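Local atomic coordinates of ABC transporter, periplasmic substrate-binding protein (Thermotoga maritima, PDB entry 2HPG), a protein that probably binds a small solute in the periplasm and delivers it to a tripartite ATP-independent (TRAP) transporter for uptake. Residues A[154-158]-A[159-163]. Residues are numbered along the deposited sequence; the frame is centred on the assembly and turned at random.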
ATOM      1  N   GLU A 154       8.578   5.650  23.296  1.00 26.07           N
ATOM      2  CA  GLU A 154       8.369   5.033  24.609  1.00 25.41           C
ATOM      3  C   GLU A 154       6.890   4.827  24.933  1.00 25.19           C
ATOM      4  O   GLU A 154       6.542   3.938  25.726  1.00 24.46           O
ATOM      5  CB  GLU A 154       9.033   5.893  25.694  1.00 26.66           C
ATOM      6  CG  GLU A 154       9.039   5.265  27.103  1.00 28.58           C
ATOM      7  CD  GLU A 154       7.730   5.482  27.891  1.00 35.50           C
ATOM      8  OE1 GLU A 154       7.060   6.549  27.722  1.00 38.60           O
ATOM      9  OE2 GLU A 154       7.368   4.560  28.674  1.00 38.94           O
ATOM     10  N   ASP A 155       6.030   5.664  24.339  1.00 24.57           N
ATOM     11  CA  ASP A 155       4.577   5.616  24.565  1.00 24.43           C
ATOM     12  C   ASP A 155       3.930   4.352  24.007  1.00 24.39           C
ATOM     13  O   ASP A 155       2.823   3.992  24.420  1.00 24.47           O
ATOM     14  CB  ASP A 155       3.899   6.816  23.907  1.00 24.23           C
ATOM     15  CG  ASP A 155       4.235   8.123  24.580  1.00 24.51           C
ATOM     16  OD1 ASP A 155       4.549   8.093  25.769  1.00 24.41           O
ATOM     17  OD2 ASP A 155       4.191   9.181  23.924  1.00 25.48           O
ATOM     18  N   LEU A 156       4.612   3.695  23.061  1.00 24.30           N
ATOM     19  CA  LEU A 156       4.152   2.422  22.497  1.00 24.06           C
ATOM     20  C   LEU A 156       4.541   1.189  23.317  1.00 24.31           C
ATOM     21  O   LEU A 156       3.928   0.132  23.152  1.00 24.18           O
ATOM     22  CB  LEU A 156       4.675   2.262  21.081  1.00 23.79           C
ATOM     23  CG  LEU A 156       4.126   3.223  20.036  1.00 23.08           C
ATOM     24  CD1 LEU A 156       4.985   3.142  18.777  1.00 23.66           C
ATOM     25  CD2 LEU A 156       2.619   2.942  19.749  1.00 22.06           C
ATOM     26  N   ASN A 157       5.536   1.333  24.200  0.50 24.69           N
ATOM     27  CA  ASN A 157       6.018   0.218  25.036  0.50 24.55           C
ATOM     28  C   ASN A 157       4.875  -0.558  25.646  0.50 24.54           C
ATOM     29  O   ASN A 157       3.994   0.016  26.296  0.50 24.64           O
ATOM     30  CB  ASN A 157       6.930   0.707  26.166  0.50 24.87           C
ATOM     31  CG  ASN A 157       7.458  -0.440  27.034  0.50 25.17           C
ATOM     32  OD1 ASN A 157       7.197  -0.508  28.238  0.50 26.88           O
ATOM     33  ND2 ASN A 157       8.190  -1.351  26.415  0.50 26.11           N
ATOM     34  N   GLY A 158       4.868  -1.865  25.417  1.00 24.13           N
ATOM     35  CA  GLY A 158       3.845  -2.714  26.001  1.00 23.62           C
ATOM     36  C   GLY A 158       2.500  -2.706  25.299  1.00 23.19           C
ATOM     37  O   GLY A 158       1.617  -3.490  25.666  1.00 22.96           O
ATOM     38  N   LEU A 159       2.334  -1.849  24.287  1.00 22.89           N
ATOM     39  CA  LEU A 159       1.049  -1.743  23.598  1.00 22.42           C
ATOM     40  C   LEU A 159       0.931  -2.770  22.469  1.00 21.87           C
ATOM     41  O   LEU A 159       1.769  -2.803  21.574  1.00 21.90           O
ATOM     42  CB  LEU A 159       0.817  -0.335  23.037  1.00 22.87           C
ATOM     43  CG  LEU A 159       0.543   0.824  24.014  1.00 23.43           C
ATOM     44  CD1 LEU A 159      -0.029   2.002  23.250  1.00 22.39           C
ATOM     45  CD2 LEU A 159      -0.390   0.446  25.141  1.00 24.04           C
ATOM     46  N   ARG A 160      -0.121  -3.586  22.518  1.00 20.50           N
ATOM     47  CA  ARG A 160      -0.416  -4.523  21.442  1.00 19.88           C
ATOM     48  C   ARG A 160      -1.106  -3.753  20.324  1.00 19.08           C
ATOM     49  O   ARG A 160      -2.262  -3.407  20.446  1.00 18.77           O
ATOM     50  CB  ARG A 160      -1.325  -5.659  21.917  1.00 20.17           C
ATOM     51  CG  ARG A 160      -0.694  -6.654  22.906  1.00 20.21           C
ATOM     52  CD  ARG A 160      -0.885  -6.294  24.348  1.00 20.67           C
ATOM     53  NE  ARG A 160      -2.247  -5.851  24.666  1.00 21.58           N
ATOM     54  CZ  ARG A 160      -3.306  -6.639  24.801  1.00 21.52           C
ATOM     55  NH1 ARG A 160      -3.195  -7.959  24.695  1.00 22.66           N
ATOM     56  NH2 ARG A 160      -4.497  -6.096  25.069  1.00 20.26           N
ATOM     57  N   ILE A 161      -0.391  -3.503  19.237  1.00 17.89           N
ATOM     58  CA  ILE A 161      -0.939  -2.755  18.085  1.00 17.42           C
ATOM     59  C   ILE A 161      -1.089  -3.652  16.865  1.00 17.57           C
ATOM     60  O   ILE A 161      -0.114  -4.257  16.399  1.00 17.37           O
ATOM     61  CB  ILE A 161       0.001  -1.589  17.697  1.00 17.43           C
ATOM     62  CG1 ILE A 161       0.111  -0.568  18.843  1.00 16.53           C
ATOM     63  CG2 ILE A 161      -0.462  -0.916  16.441  1.00 15.50           C
ATOM     64  CD1 ILE A 161      -1.230   0.079  19.258  1.00 16.74           C
ATOM     65  N   ARG A 162      -2.293  -3.714  16.317  1.00 17.49           N
ATOM     66  CA  ARG A 162      -2.538  -4.622  15.219  1.00 17.58           C
ATOM     67  C   ARG A 162      -1.987  -3.971  13.961  1.00 17.23           C
ATOM     68  O   ARG A 162      -2.106  -2.747  13.755  1.00 15.56           O
ATOM     69  CB  ARG A 162      -4.015  -5.043  15.120  1.00 18.43           C
ATOM     70  CG  ARG A 162      -4.797  -4.501  13.970  1.00 20.08           C
ATOM     71  CD  ARG A 162      -4.788  -5.335  12.721  1.00 20.19           C
ATOM     72  NE  ARG A 162      -4.772  -4.441  11.593  1.00 21.74           N
ATOM     73  CZ  ARG A 162      -4.932  -4.732  10.305  1.00 18.71           C
ATOM     74  NH1 ARG A 162      -5.276  -5.915   9.837  1.00 20.21           N
ATOM     75  NH2 ARG A 162      -4.802  -3.728   9.454  1.00 18.59           N
ATOM     76  N   THR A 163      -1.312  -4.790  13.162  1.00 17.24           N
ATOM     77  CA  THR A 163      -0.733  -4.338  11.885  1.00 17.30           C
ATOM     78  C   THR A 163      -0.780  -5.560  10.945  1.00 16.97           C
ATOM     79  O   THR A 163      -0.905  -6.676  11.428  1.00 15.74           O
ATOM     80  CB  THR A 163       0.685  -3.776  12.127  1.00 18.02           C
ATOM     81  OG1 THR A 163       1.168  -3.124  10.947  1.00 17.89           O
ATOM     82  CG2 THR A 163       1.633  -4.880  12.567  1.00 17.46           C
TER
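Leu-156 and Leu-159 close a type II beta turn that feeds strand 160-162 of the solute-binding fold. The evidence for the turn is twofold. Leu-159 N donates to Leu-156 O at 2.8 Å with an N-H...O angle of 157°, and the two central residues, Asn-157 and Gly-158, have the backbone conformations of a type II turn, the positive phi of 79° falling on the glycine.

The side chain of Leu-159 can be traced outward past Leu-156 O and on to Asp-155 O. Its CB sits 3.1 Å from Leu-156 O, the same oxygen that accepts the turn bond. With chi1 at -71°, Leu-159 CG stands beside the backbone N and anti to the carbonyl carbon, on the side of those oxygens, and remains 3.6 Å from Leu-156 O. The branch then carries Leu-159 CD1 to Asp-155 O, at 3.7 Å, an oxygen that also accepts a hydrogen bond from Lys-148 NZ. Leu-159 CD1 also makes an apolar contact with Leu-156 CD2, at 4.5 Å. From the end of the turn onward, Leu-159 and Ile-161 make backbone bonds to Ile-179, joining the strand to 179-181, while Arg-160 extends from the strand to a salt bridge with Asp-198.

Leu-156, buried against Leu-176 of helix 167-176, shares Phe-144 of strand 130-146 with Ile-161. Between these two residues Leu-156 CD2 approaches Ile-161 CG1 to 4.4 Å.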